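Local coordinates for protein formate oxidase (Aspergillus oryzae, PDB 5ZU3) that probably oxidises formate with a bound flavin cofactor, here 8-formyl-FAD, and belongs to the GMC oxidoreductase family, at residues 98-103 against 197-202; 305-310 against 422-427; 508-513 against 551-556. The protein carries 1 engineered substitution. One frame throughout, in Å; residues are numbered along the deposited sequence.

Contact 1: residues 98-103 against 197-202; sequences YFTWVP and THCCDT. With FAY ([(2R,3S,4R,5R)-5-(6-amino-9H-purin-9-yl)-3,4-dihydroxytetrahydrofuran-2-yl]methyl (2R,3S,4S)-5-(8-formyl-7-methyl-2,4-dioxo-3,4-dihydrobenzo[g]pteridin-10(2H)-yl)-2,3,4-trihydroxypentyl dihydrogen diphosphate), chain D.
F99 O takes the backbone N-H of T202 at 2.7 Å (F99 O to T202 N) in a nearly straight bond of 164°. T202 OG1 stands close to the same oxygen; its chi1 of 49° sets the hydroxyl between its own N and carbonyl carbon, facing F99, and sends CG2 toward W101. A second bond runs from W101 N to C200 O, 2.9 Å. Between these two, T100 and D201 form an antiparallel non-hydrogen-bonded pair. A water bridges W101 O and C200 N, accepting from the amide and donating to the carbonyl. T100 also grips the flavin with its backbone: its N donates to FAY O4 at 3.2 Å, and its O receives FAY N3 at 2.8 Å. T100 OG1 is hydrogen-bonded to NZ of the engineered K553. Apolar contacts fill in around the bonds. T202 CG2 rests 3.5 Å from W101 CE3, the two side chains crossing at about a right angle, and T100 CG2 meets C199 CB at 3.9 Å. The Y98 ring has FAY C6 over one face. Strand 195-204 thus backs residues 98-100, which line the flavin pocket, with strands 155-159 and 353-358 lying along it and the indole of W101 reaching helix 555-572.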
loop_
_atom_site.group_PDB
_atom_site.type_symbol
_atom_site.label_atom_id
_atom_site.label_comp_id
_atom_site.label_asym_id
_atom_site.label_seq_id
_atom_site.Cartn_x
_atom_site.Cartn_y
_atom_site.Cartn_z
ATOM N N TYR A 98 2.491 -5.331 5.392
ATOM C CA TYR A 98 3.251 -6.582 5.334
ATOM C C TYR A 98 4.632 -6.381 4.713
ATOM O O TYR A 98 5.181 -7.279 4.069
ATOM C CB TYR A 98 2.448 -7.679 4.623
ATOM C CG TYR A 98 1.088 -7.841 5.278
ATOM C CD1 TYR A 98 0.952 -7.729 6.663
ATOM C CD2 TYR A 98 -0.060 -8.039 4.525
ATOM C CE1 TYR A 98 -0.282 -7.817 7.280
ATOM C CE2 TYR A 98 -1.307 -8.144 5.133
ATOM C CZ TYR A 98 -1.407 -8.034 6.513
ATOM O OH TYR A 98 -2.634 -8.123 7.122
ATOM N N PHE A 99 5.185 -5.183 4.899
ATOM C CA PHE A 99 6.614 -4.873 4.902
ATOM C C PHE A 99 7.343 -4.847 3.559
ATOM O O PHE A 99 8.407 -4.215 3.481
ATOM C CB PHE A 99 7.355 -5.906 5.754
ATOM C CG PHE A 99 6.742 -6.159 7.079
ATOM C CD1 PHE A 99 6.873 -5.226 8.104
ATOM C CD2 PHE A 99 6.050 -7.342 7.324
ATOM C CE1 PHE A 99 6.326 -5.455 9.350
ATOM C CE2 PHE A 99 5.488 -7.578 8.561
ATOM C CZ PHE A 99 5.621 -6.618 9.578
ATOM N N THR A 100 6.766 -5.411 2.488
ATOM C CA THR A 100 7.528 -5.540 1.250
ATOM C C THR A 100 7.816 -4.164 0.678
ATOM O O THR A 100 6.949 -3.289 0.652
ATOM C CB THR A 100 6.800 -6.376 0.200
ATOM O OG1 THR A 100 6.201 -7.529 0.792
ATOM C CG2 THR A 100 7.783 -6.851 -0.835
ATOM N N TRP A 101 9.045 -3.983 0.209
ATOM C CA TRP A 101 9.578 -2.698 -0.247
ATOM C C TRP A 101 9.983 -2.854 -1.708
ATOM O O TRP A 101 11.019 -3.463 -1.997
ATOM C CB TRP A 101 10.760 -2.293 0.623
ATOM C CG TRP A 101 11.415 -1.001 0.262
ATOM C CD1 TRP A 101 12.469 -0.819 -0.599
ATOM C CD2 TRP A 101 11.073 0.299 0.757
ATOM N NE1 TRP A 101 12.791 0.515 -0.673
ATOM C CE2 TRP A 101 11.956 1.222 0.154
ATOM C CE3 TRP A 101 10.097 0.775 1.640
ATOM C CZ2 TRP A 101 11.898 2.587 0.415
ATOM C CZ3 TRP A 101 10.045 2.135 1.904
ATOM C CH2 TRP A 101 10.939 3.024 1.293
ATOM N N VAL A 102 9.147 -2.365 -2.620
ATOM C CA VAL A 102 9.379 -2.503 -4.058
ATOM C C VAL A 102 8.869 -1.256 -4.790
ATOM O O VAL A 102 7.726 -0.838 -4.578
ATOM C CB VAL A 102 8.732 -3.788 -4.602
ATOM C CG1 VAL A 102 7.268 -3.841 -4.200
ATOM C CG2 VAL A 102 8.861 -3.845 -6.120
ATOM N N PRO A 103 9.695 -0.601 -5.613
ATOM C CA PRO A 103 9.267 0.647 -6.266
ATOM C C PRO A 103 8.249 0.499 -7.391
ATOM O O PRO A 103 7.228 1.198 -7.393
ATOM C CB PRO A 103 10.585 1.241 -6.792
ATOM C CG PRO A 103 11.561 0.070 -6.862
ATOM C CD PRO A 103 11.078 -0.996 -5.939
ATOM N N THR A 197 12.306 -12.877 -7.215
ATOM C CA THR A 197 13.282 -12.093 -6.468
ATOM C C THR A 197 13.242 -12.397 -4.976
ATOM O O THR A 197 12.232 -12.865 -4.440
ATOM C CB THR A 197 13.066 -10.572 -6.692
ATOM O OG1 THR A 197 14.257 -9.859 -6.327
ATOM C CG2 THR A 197 11.864 -10.045 -5.906
ATOM N N HIS A 198 14.381 -12.165 -4.322
ATOM C CA HIS A 198 14.429 -12.084 -2.869
ATOM C C HIS A 198 14.072 -10.652 -2.476
ATOM O O HIS A 198 14.882 -9.730 -2.633
ATOM C CB HIS A 198 15.807 -12.475 -2.339
ATOM C CG HIS A 198 16.136 -13.933 -2.493
ATOM N ND1 HIS A 198 16.698 -14.459 -3.642
ATOM C CD2 HIS A 198 15.967 -14.972 -1.646
ATOM C CE1 HIS A 198 16.874 -15.753 -3.486
ATOM N NE2 HIS A 198 16.426 -16.095 -2.290
ATOM N N CYS A 199 12.860 -10.465 -1.961
ATOM C CA CYS A 199 12.342 -9.128 -1.742
ATOM C C CYS A 199 13.031 -8.464 -0.557
ATOM O O CYS A 199 13.581 -9.118 0.340
ATOM C CB CYS A 199 10.829 -9.164 -1.494
ATOM S SG CYS A 199 10.284 -10.145 -0.060
ATOM N N CYS A 200 12.971 -7.141 -0.553
ATOM C CA CYS A 200 13.402 -6.352 0.589
ATOM C C CYS A 200 12.185 -5.971 1.412
ATOM O O CYS A 200 11.049 -6.007 0.933
ATOM C CB CYS A 200 14.168 -5.105 0.131
ATOM S SG CYS A 200 15.840 -5.462 -0.533
ATOM N N ASP A 201 12.426 -5.605 2.664
ATOM C CA ASP A 201 11.335 -5.406 3.595
ATOM C C ASP A 201 11.628 -4.233 4.510
ATOM O O ASP A 201 12.781 -3.955 4.838
ATOM C CB ASP A 201 11.081 -6.675 4.400
ATOM C CG ASP A 201 10.462 -7.774 3.557
ATOM O OD1 ASP A 201 9.260 -7.638 3.239
ATOM O OD2 ASP A 201 11.159 -8.751 3.183
ATOM N N THR A 202 10.565 -3.538 4.932
ATOM C CA THR A 202 10.707 -2.570 6.017
ATOM C C THR A 202 10.749 -3.321 7.347
ATOM O O THR A 202 9.963 -3.044 8.274
ATOM C CB THR A 202 9.579 -1.530 5.994
ATOM O OG1 THR A 202 8.305 -2.183 5.881
ATOM C CG2 THR A 202 9.767 -0.549 4.820
HETATM P P FAY D . -0.535 6.942 3.295
HETATM N N1 FAY D . 2.625 -1.666 0.880
HETATM C C2 FAY D . 3.871 -2.212 0.633
HETATM O O2 FAY D . 4.674 -1.661 -0.125
HETATM N N3 FAY D . 4.250 -3.370 1.289
HETATM C C4 FAY D . 3.321 -4.154 1.924
HETATM O O4 FAY D . 3.551 -5.352 2.072
HETATM N N5 FAY D . 1.001 -4.361 2.557
HETATM C C6 FAY D . -1.027 -4.452 3.805
HETATM C C7 FAY D . -2.056 -3.817 4.476
HETATM C C8 FAY D . -2.265 -2.448 4.264
HETATM O O8 FAY D . -3.432 -0.532 4.970
HETATM C C9 FAY D . -1.272 -1.706 3.619
HETATM P PA FAY D . -1.702 6.110 5.715
HETATM C "C1'" FAY D . 0.300 -0.400 1.403
HETATM C C10 FAY D . 1.850 -2.251 1.846
HETATM N N10 FAY D . 0.634 -1.683 2.104
HETATM N N1A FAY D . -8.596 12.241 11.740
HETATM O O1A FAY D . -2.888 5.247 5.986
HETATM C C1B FAY D . -4.688 9.232 9.810
HETATM O O1P FAY D . 0.428 7.858 3.993
HETATM C "C2'" FAY D . 0.849 0.778 2.217
HETATM O "O2'" FAY D . 0.968 0.466 3.596
HETATM C C2A FAY D . -7.316 12.120 12.233
HETATM O O2A FAY D . -0.396 5.413 5.954
HETATM C C2B FAY D . -4.651 7.717 9.931
HETATM O O2B FAY D . -4.816 7.253 11.271
HETATM O O2P FAY D . -1.014 7.384 1.927
HETATM C "C3'" FAY D . -0.039 2.010 2.088
HETATM O "O3'" FAY D . -0.367 2.292 0.737
HETATM N N3A FAY D . -6.388 11.286 11.631
HETATM C C3B FAY D . -3.286 7.417 9.348
HETATM O O3B FAY D . -2.364 7.601 10.381
HETATM O O3P FAY D . -1.817 6.648 4.215
HETATM C "C4'" FAY D . 0.623 3.225 2.730
HETATM O "O4'" FAY D . 0.974 2.947 4.072
HETATM C C4A FAY D . -6.746 10.578 10.525
HETATM C C4B FAY D . -3.033 8.541 8.361
HETATM O O4B FAY D . -4.060 9.492 8.579
HETATM C C4X FAY D . 2.082 -3.575 2.223
HETATM C "C5'" FAY D . -0.365 4.379 2.614
HETATM O "O5'" FAY D . 0.243 5.548 3.099
HETATM C C5A FAY D . -8.035 10.695 10.014
HETATM C C5B FAY D . -3.002 8.111 6.904
HETATM O O5B FAY D . -1.790 7.435 6.656
HETATM C C5X FAY D . -0.159 -3.740 2.984
HETATM C C6A FAY D . -8.972 11.522 10.621
HETATM N N6A FAY D . -10.260 11.418 10.259
HETATM N N7A FAY D . -8.120 9.911 8.929
HETATM C C7M FAY D . -3.009 -4.679 5.266
HETATM C C8A FAY D . -6.942 9.288 8.728
HETATM C C8M FAY D . -3.248 -1.726 5.098
HETATM C C9A FAY D . -0.246 -2.354 2.936
HETATM N N9A FAY D . -6.074 9.694 9.700
HETATM O O HOH W 1 7.782 -9.420 2.431
HETATM O O HOH W 2 11.773 -5.983 -2.840
#

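Contact 2: residues 305-310 against 422-427; sequences MDHPGV and DLVRPI
H307 turns its ring toward V424 because CG is anti to its own carbonyl carbon (chi1 -70°), while D422, with CG anti to its backbone N (chi1 180°), swings its carboxylate toward H307 CB. Both residues sit where antiparallel strand 308-316 begins and strand 415-423 ends, in the large mixed sheet. G309 and D422 form a non-hydrogen-bonded pair there, CA to CA 4.3 Å, and the adjoining bond joins L423 N to P308 O, 3.1 Å. Beyond the strand ends the imidazole takes over: its NE2 makes a weak, bent bond to V424 O at 2.9 Å, and V424 CB packs over one ring face as a CH-pi contact, displaced from the ring centre. The principal polar partner of H307 is H510, through ND1. P426 CD lies at the edge of the ring, and P308 CG lies 3.9 Å from L423 CD2. D422 OD1 is buried 3.2 Å from H307 CB with no polar partner in the model. M305 and P426, both partly exposed, run antiparallel alongside one another, and the methyl CE of M305 ends 3.7 Å from P426 CG.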
loop_
_atom_site.group_PDB
_atom_site.type_symbol
_atom_site.label_atom_id
_atom_site.label_comp_id
_atom_site.label_asym_id
_atom_site.label_seq_id
_atom_site.Cartn_x
_atom_site.Cartn_y
_atom_site.Cartn_z
ATOM N N MET A 305 -8.063 3.819 -7.445
ATOM C CA MET A 305 -7.536 2.666 -8.162
ATOM C C MET A 305 -6.743 1.784 -7.212
ATOM O O MET A 305 -5.929 2.277 -6.422
ATOM C CB MET A 305 -6.641 3.094 -9.328
ATOM C CG MET A 305 -6.429 2.009 -10.365
ATOM S SD MET A 305 -7.923 1.547 -11.275
ATOM C CE MET A 305 -7.216 0.180 -12.188
ATOM N N ASP A 306 -6.979 0.476 -7.309
ATOM C CA ASP A 306 -6.371 -0.494 -6.419
ATOM C C ASP A 306 -6.070 -1.756 -7.219
ATOM O O ASP A 306 -6.542 -1.938 -8.348
ATOM C CB ASP A 306 -7.299 -0.751 -5.217
ATOM C CG ASP A 306 -6.627 -1.523 -4.070
ATOM O OD1 ASP A 306 -5.475 -1.975 -4.220
ATOM O OD2 ASP A 306 -7.278 -1.675 -3.004
ATOM N N HIS A 307 -5.268 -2.613 -6.642
ATOM C CA HIS A 307 -4.952 -3.911 -7.241
ATOM C C HIS A 307 -5.910 -4.967 -6.711
ATOM O O HIS A 307 -5.988 -5.157 -5.491
ATOM C CB HIS A 307 -3.530 -4.346 -6.882
ATOM C CG HIS A 307 -2.449 -3.545 -7.547
ATOM N ND1 HIS A 307 -1.289 -3.182 -6.892
ATOM C CD2 HIS A 307 -2.340 -3.055 -8.802
ATOM C CE1 HIS A 307 -0.516 -2.500 -7.715
ATOM N NE2 HIS A 307 -1.122 -2.423 -8.885
ATOM N N PRO A 308 -6.580 -5.739 -7.566
ATOM C CA PRO A 308 -7.328 -6.890 -7.061
ATOM C C PRO A 308 -6.363 -8.035 -6.830
ATOM O O PRO A 308 -5.316 -8.132 -7.472
ATOM C CB PRO A 308 -8.300 -7.203 -8.200
ATOM C CG PRO A 308 -7.479 -6.864 -9.420
ATOM C CD PRO A 308 -6.616 -5.681 -9.041
ATOM N N GLY A 309 -6.694 -8.869 -5.854
ATOM C CA GLY A 309 -5.931 -10.078 -5.644
ATOM C C GLY A 309 -6.850 -11.258 -5.430
ATOM O O GLY A 309 -7.877 -11.112 -4.772
ATOM N N VAL A 310 -6.542 -12.404 -6.025
ATOM C CA VAL A 310 -7.209 -13.649 -5.654
ATOM C C VAL A 310 -6.174 -14.527 -4.958
ATOM O O VAL A 310 -5.330 -15.145 -5.621
ATOM C CB VAL A 310 -7.844 -14.355 -6.862
ATOM C CG1 VAL A 310 -8.361 -15.753 -6.470
ATOM C CG2 VAL A 310 -8.985 -13.511 -7.414
ATOM N N ASP A 422 -1.754 -11.213 -7.370
ATOM C CA ASP A 422 -2.014 -9.782 -7.340
ATOM C C ASP A 422 -1.886 -9.268 -8.779
ATOM O O ASP A 422 -0.789 -9.302 -9.358
ATOM C CB ASP A 422 -0.993 -9.136 -6.406
ATOM C CG ASP A 422 -1.146 -7.650 -6.284
ATOM O OD1 ASP A 422 -1.821 -7.025 -7.124
ATOM O OD2 ASP A 422 -0.518 -7.090 -5.362
ATOM N N LEU A 423 -3.006 -8.884 -9.392
ATOM C CA LEU A 423 -2.981 -8.284 -10.731
ATOM C C LEU A 423 -2.518 -6.828 -10.606
ATOM O O LEU A 423 -3.246 -5.972 -10.087
ATOM C CB LEU A 423 -4.353 -8.392 -11.389
ATOM C CG LEU A 423 -4.617 -7.595 -12.666
ATOM C CD1 LEU A 423 -3.727 -8.051 -13.860
ATOM C CD2 LEU A 423 -6.111 -7.649 -13.035
ATOM N N VAL A 424 -1.288 -6.544 -11.037
ATOM C CA VAL A 424 -0.712 -5.235 -10.766
ATOM C C VAL A 424 -0.971 -4.254 -11.887
ATOM O O VAL A 424 -0.802 -3.042 -11.687
ATOM C CB VAL A 424 0.805 -5.338 -10.487
ATOM C CG1 VAL A 424 1.052 -6.044 -9.152
ATOM C CG2 VAL A 424 1.518 -6.075 -11.603
ATOM N N ARG A 425 -1.427 -4.720 -13.046
ATOM C CA ARG A 425 -1.735 -3.835 -14.167
ATOM C C ARG A 425 -3.157 -4.080 -14.670
ATOM O O ARG A 425 -3.364 -4.443 -15.830
ATOM C CB ARG A 425 -0.711 -4.033 -15.285
ATOM C CG ARG A 425 0.627 -3.357 -15.008
ATOM C CD ARG A 425 0.689 -1.951 -15.629
ATOM N NE ARG A 425 -0.309 -1.061 -15.020
ATOM C CZ ARG A 425 -0.082 -0.364 -13.906
ATOM N NH1 ARG A 425 1.095 -0.460 -13.289
ATOM N NH2 ARG A 425 -1.020 0.433 -13.401
ATOM N N PRO A 426 -4.169 -3.839 -13.834
ATOM C CA PRO A 426 -5.550 -4.025 -14.285
ATOM C C PRO A 426 -5.962 -2.911 -15.233
ATOM O O PRO A 426 -5.370 -1.836 -15.278
ATOM C CB PRO A 426 -6.362 -3.975 -12.988
ATOM C CG PRO A 426 -5.527 -3.138 -12.058
ATOM C CD PRO A 426 -4.107 -3.140 -12.535
ATOM N N ILE A 427 -7.019 -3.167 -15.987
ATOM C CA ILE A 427 -7.533 -2.142 -16.879
ATOM C C ILE A 427 -8.948 -1.720 -16.515
ATOM O O ILE A 427 -9.572 -0.950 -17.255
ATOM C CB ILE A 427 -7.460 -2.597 -18.348
ATOM C CG1 ILE A 427 -8.228 -3.907 -18.522
ATOM C CG2 ILE A 427 -5.994 -2.746 -18.755
ATOM C CD1 ILE A 427 -8.627 -4.207 -19.949
#

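Contact 3: residues 508-513 against 551-556; sequences AFHPTG and DCKIQN. Engineered in segment 551-556: K553 (natural residue Arg). With FAY ([(2R,3S,4R,5R)-5-(6-amino-9H-purin-9-yl)-3,4-dihydroxytetrahydrofuran-2-yl]methyl (2R,3S,4S)-5-(8-formyl-7-methyl-2,4-dioxo-3,4-dihydrobenzo[g]pteridin-10(2H)-yl)-2,3,4-trihydroxypentyl dihydrogen diphosphate), chain D.
H510 lays one face of its imidazole against the backbone of K553, whose CA stands 3.4 Å above the ring plane in a CH-pi contact. This is the tight part of the interface: K553 CG comes within 3.7 Å of H510 NE2, and the carbonyl carbon of A508 covers the opposite face, so that the ring is held between two pieces of main chain. Its ND1 is hydrogen-bonded to ND1 of H307. I554 continues the packing, with CG2 3.8 Å from H510 CB. Its chi1 of 63° tucks CG1 between backbone N and carbonyl carbon, which brings CD1 to 3.1 Å from FAY O3', on the flavin's ribityl chain. The contact thins out toward T512, where a single methyl-methyl touch, CG2 to I554 CD1 at 3.7 Å, is what remains and the hydroxyl turns to M305 O. No hydrogen bond crosses between the two segments; in 551-556, K553 NZ and Q555 N bond the cofactor instead. The engineered K553 (Arg in the natural sequence) donates from NZ to FAY O4 at 3.0 Å. Q555 N, in the first turn of helix 555-572, donates to FAY O2 at 2.8 Å with an angle of 153°, and the helix start would probably help to stabilise negative charge on that side of the flavin. F509 covers the other end of the isoalloxazine, its ring centred on FAY C7M. F509, H510 and K553 thus line one face of the flavin and Q555 closes its pyrimidine edge, in the pocket of a GMC oxidoreductase.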
loop_
_atom_site.group_PDB
_atom_site.type_symbol
_atom_site.label_atom_id
_atom_site.label_comp_id
_atom_site.label_asym_id
_atom_site.label_seq_id
_atom_site.Cartn_x
_atom_site.Cartn_y
_atom_site.Cartn_z
ATOM N N ALA A 508 -5.558 -6.092 -2.621
ATOM C CA ALA A 508 -4.169 -6.343 -2.257
ATOM C C ALA A 508 -3.630 -5.284 -1.314
ATOM O O ALA A 508 -2.437 -5.309 -1.015
ATOM C CB ALA A 508 -3.289 -6.427 -3.503
ATOM N N PHE A 509 -4.504 -4.375 -0.866
ATOM C CA PHE A 509 -4.213 -3.297 0.081
ATOM C C PHE A 509 -3.401 -2.152 -0.541
ATOM O O PHE A 509 -2.600 -1.515 0.145
ATOM C CB PHE A 509 -3.503 -3.841 1.335
ATOM C CG PHE A 509 -4.230 -5.011 2.017
ATOM C CD1 PHE A 509 -5.414 -4.803 2.730
ATOM C CD2 PHE A 509 -3.709 -6.295 1.974
ATOM C CE1 PHE A 509 -6.070 -5.855 3.373
ATOM C CE2 PHE A 509 -4.369 -7.352 2.613
ATOM C CZ PHE A 509 -5.545 -7.131 3.300
ATOM N N HIS A 510 -3.624 -1.824 -1.834
ATOM C CA HIS A 510 -2.882 -0.714 -2.437
ATOM C C HIS A 510 -3.760 0.401 -3.009
ATOM O O HIS A 510 -3.511 0.850 -4.135
ATOM C CB HIS A 510 -1.966 -1.234 -3.555
ATOM C CG HIS A 510 -1.175 -2.447 -3.174
ATOM N ND1 HIS A 510 -0.807 -3.414 -4.084
ATOM C CD2 HIS A 510 -0.688 -2.853 -1.980
ATOM C CE1 HIS A 510 -0.137 -4.368 -3.463
ATOM N NE2 HIS A 510 -0.049 -4.049 -2.186
ATOM N N PRO A 511 -4.773 0.899 -2.297
ATOM C CA PRO A 511 -5.627 1.933 -2.900
ATOM C C PRO A 511 -4.871 3.241 -3.121
ATOM O O PRO A 511 -4.001 3.622 -2.333
ATOM C CB PRO A 511 -6.760 2.094 -1.881
ATOM C CG PRO A 511 -6.167 1.664 -0.622
ATOM C CD PRO A 511 -5.214 0.572 -0.936
ATOM N N THR A 512 -5.211 3.923 -4.219
ATOM C CA THR A 512 -4.531 5.141 -4.643
ATOM C C THR A 512 -5.520 6.064 -5.348
ATOM O O THR A 512 -6.651 5.677 -5.658
ATOM C CB THR A 512 -3.366 4.841 -5.608
ATOM O OG1 THR A 512 -3.881 4.147 -6.757
ATOM C CG2 THR A 512 -2.273 4.031 -4.957
ATOM N N GLY A 513 -5.077 7.303 -5.592
ATOM C CA GLY A 513 -5.558 8.103 -6.696
ATOM C C GLY A 513 -6.688 9.082 -6.428
ATOM O O GLY A 513 -7.087 9.802 -7.360
ATOM N N ASP A 551 3.375 -1.015 -10.248
ATOM C CA ASP A 551 3.203 -2.387 -10.716
ATOM C C ASP A 551 3.511 -3.412 -9.613
ATOM O O ASP A 551 4.028 -4.504 -9.898
ATOM C CB ASP A 551 4.105 -2.645 -11.924
ATOM C CG ASP A 551 4.166 -1.457 -12.895
ATOM O OD1 ASP A 551 4.943 -0.536 -12.646
ATOM O OD2 ASP A 551 3.461 -1.417 -13.909
ATOM N N CYS A 552 3.249 -3.065 -8.352
ATOM C CA CYS A 552 3.735 -3.819 -7.209
ATOM C C CYS A 552 3.147 -3.188 -5.960
ATOM O O CYS A 552 2.406 -2.205 -6.077
ATOM C CB CYS A 552 5.253 -3.765 -7.168
ATOM S SG CYS A 552 5.844 -2.049 -7.182
ATOM N N LYS A 553 3.484 -3.719 -4.778
ATOM C CA LYS A 553 3.136 -3.066 -3.518
ATOM C C LYS A 553 3.684 -1.637 -3.485
ATOM O O LYS A 553 4.776 -1.354 -3.992
ATOM C CB LYS A 553 3.682 -3.869 -2.345
ATOM C CG LYS A 553 3.366 -5.354 -2.391
ATOM C CD LYS A 553 3.225 -5.883 -0.981
ATOM C CE LYS A 553 3.203 -7.390 -0.914
ATOM N NZ LYS A 553 3.259 -7.884 0.487
ATOM N N ILE A 554 2.956 -0.736 -2.819
ATOM C CA ILE A 554 3.060 0.688 -3.139
ATOM C C ILE A 554 3.693 1.525 -2.032
ATOM O O ILE A 554 3.834 2.743 -2.212
ATOM C CB ILE A 554 1.683 1.272 -3.518
ATOM C CG1 ILE A 554 0.718 1.184 -2.328
ATOM C CG2 ILE A 554 1.098 0.604 -4.762
ATOM C CD1 ILE A 554 -0.398 2.205 -2.397
ATOM N N GLN A 555 4.101 0.932 -0.910
ATOM C CA GLN A 555 4.591 1.773 0.175
ATOM C C GLN A 555 5.834 2.547 -0.243
ATOM O O GLN A 555 6.084 3.647 0.276
ATOM C CB GLN A 555 4.862 0.943 1.435
ATOM C CG GLN A 555 6.276 0.426 1.615
ATOM C CD GLN A 555 6.488 -0.247 2.992
ATOM O OE1 GLN A 555 6.139 0.298 4.032
ATOM N NE2 GLN A 555 7.033 -1.443 2.977
ATOM N N ASN A 556 6.619 1.988 -1.180
ATOM C CA ASN A 556 7.822 2.655 -1.670
ATOM C C ASN A 556 7.479 3.935 -2.424
ATOM O O ASN A 556 8.151 4.956 -2.255
ATOM C CB ASN A 556 8.637 1.695 -2.543
ATOM C CG ASN A 556 10.035 2.233 -2.871
ATOM O OD1 ASN A 556 10.747 1.657 -3.686
ATOM N ND2 ASN A 556 10.423 3.341 -2.237
HETATM P P FAY D . -0.535 6.942 3.295
HETATM N N1 FAY D . 2.625 -1.666 0.880
HETATM C C2 FAY D . 3.871 -2.212 0.633
HETATM O O2 FAY D . 4.674 -1.661 -0.125
HETATM N N3 FAY D . 4.250 -3.370 1.289
HETATM C C4 FAY D . 3.321 -4.154 1.924
HETATM O O4 FAY D . 3.551 -5.352 2.072
HETATM N N5 FAY D . 1.001 -4.361 2.557
HETATM C C6 FAY D . -1.027 -4.452 3.805
HETATM C C7 FAY D . -2.056 -3.817 4.476
HETATM C C8 FAY D . -2.265 -2.448 4.264
HETATM O O8 FAY D . -3.432 -0.532 4.970
HETATM C C9 FAY D . -1.272 -1.706 3.619
HETATM P PA FAY D . -1.702 6.110 5.715
HETATM C "C1'" FAY D . 0.300 -0.400 1.403
HETATM C C10 FAY D . 1.850 -2.251 1.846
HETATM N N10 FAY D . 0.634 -1.683 2.104
HETATM N N1A FAY D . -8.596 12.241 11.740
HETATM O O1A FAY D . -2.888 5.247 5.986
HETATM C C1B FAY D . -4.688 9.232 9.810
HETATM O O1P FAY D . 0.428 7.858 3.993
HETATM C "C2'" FAY D . 0.849 0.778 2.217
HETATM O "O2'" FAY D . 0.968 0.466 3.596
HETATM C C2A FAY D . -7.316 12.120 12.233
HETATM O O2A FAY D . -0.396 5.413 5.954
HETATM C C2B FAY D . -4.651 7.717 9.931
HETATM O O2B FAY D . -4.816 7.253 11.271
HETATM O O2P FAY D . -1.014 7.384 1.927
HETATM C "C3'" FAY D . -0.039 2.010 2.088
HETATM O "O3'" FAY D . -0.367 2.292 0.737
HETATM N N3A FAY D . -6.388 11.286 11.631
HETATM C C3B FAY D . -3.286 7.417 9.348
HETATM O O3B FAY D . -2.364 7.601 10.381
HETATM O O3P FAY D . -1.817 6.648 4.215
HETATM C "C4'" FAY D . 0.623 3.225 2.730
HETATM O "O4'" FAY D . 0.974 2.947 4.072
HETATM C C4A FAY D . -6.746 10.578 10.525
HETATM C C4B FAY D . -3.033 8.541 8.361
HETATM O O4B FAY D . -4.060 9.492 8.579
HETATM C C4X FAY D . 2.082 -3.575 2.223
HETATM C "C5'" FAY D . -0.365 4.379 2.614
HETATM O "O5'" FAY D . 0.243 5.548 3.099
HETATM C C5A FAY D . -8.035 10.695 10.014
HETATM C C5B FAY D . -3.002 8.111 6.904
HETATM O O5B FAY D . -1.790 7.435 6.656
HETATM C C5X FAY D . -0.159 -3.740 2.984
HETATM C C6A FAY D . -8.972 11.522 10.621
HETATM N N6A FAY D . -10.260 11.418 10.259
HETATM N N7A FAY D . -8.120 9.911 8.929
HETATM C C7M FAY D . -3.009 -4.679 5.266
HETATM C C8A FAY D . -6.942 9.288 8.728
HETATM C C8M FAY D . -3.248 -1.726 5.098
HETATM C C9A FAY D . -0.246 -2.354 2.936
HETATM N N9A FAY D . -6.074 9.694 9.700
#

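How the contacts relate
All three contacts are largely buried; the partly exposed M305 and P426 put contact 2 nearest the surface. Contacts 1 and 2 reach the same large mixed sheet through different strand pairs, and both are joined by main-chain N-H to C=O bonds, whereas contact 3 has none between its segments. Contact 3 joins loop to helix start by van der Waals and CH-pi packing alone. Contacts 1 and 3 share the flavin and touch directly: T100 O probably bonds to Q555 NE2. Contact 2 stands back from the cofactor but is tied to contact 3 by a salt bridge between R425 NH1 and D551 OD2, 2.6 Å. Contact 3 thus lies between the other two, whose centres are about 18 Å apart.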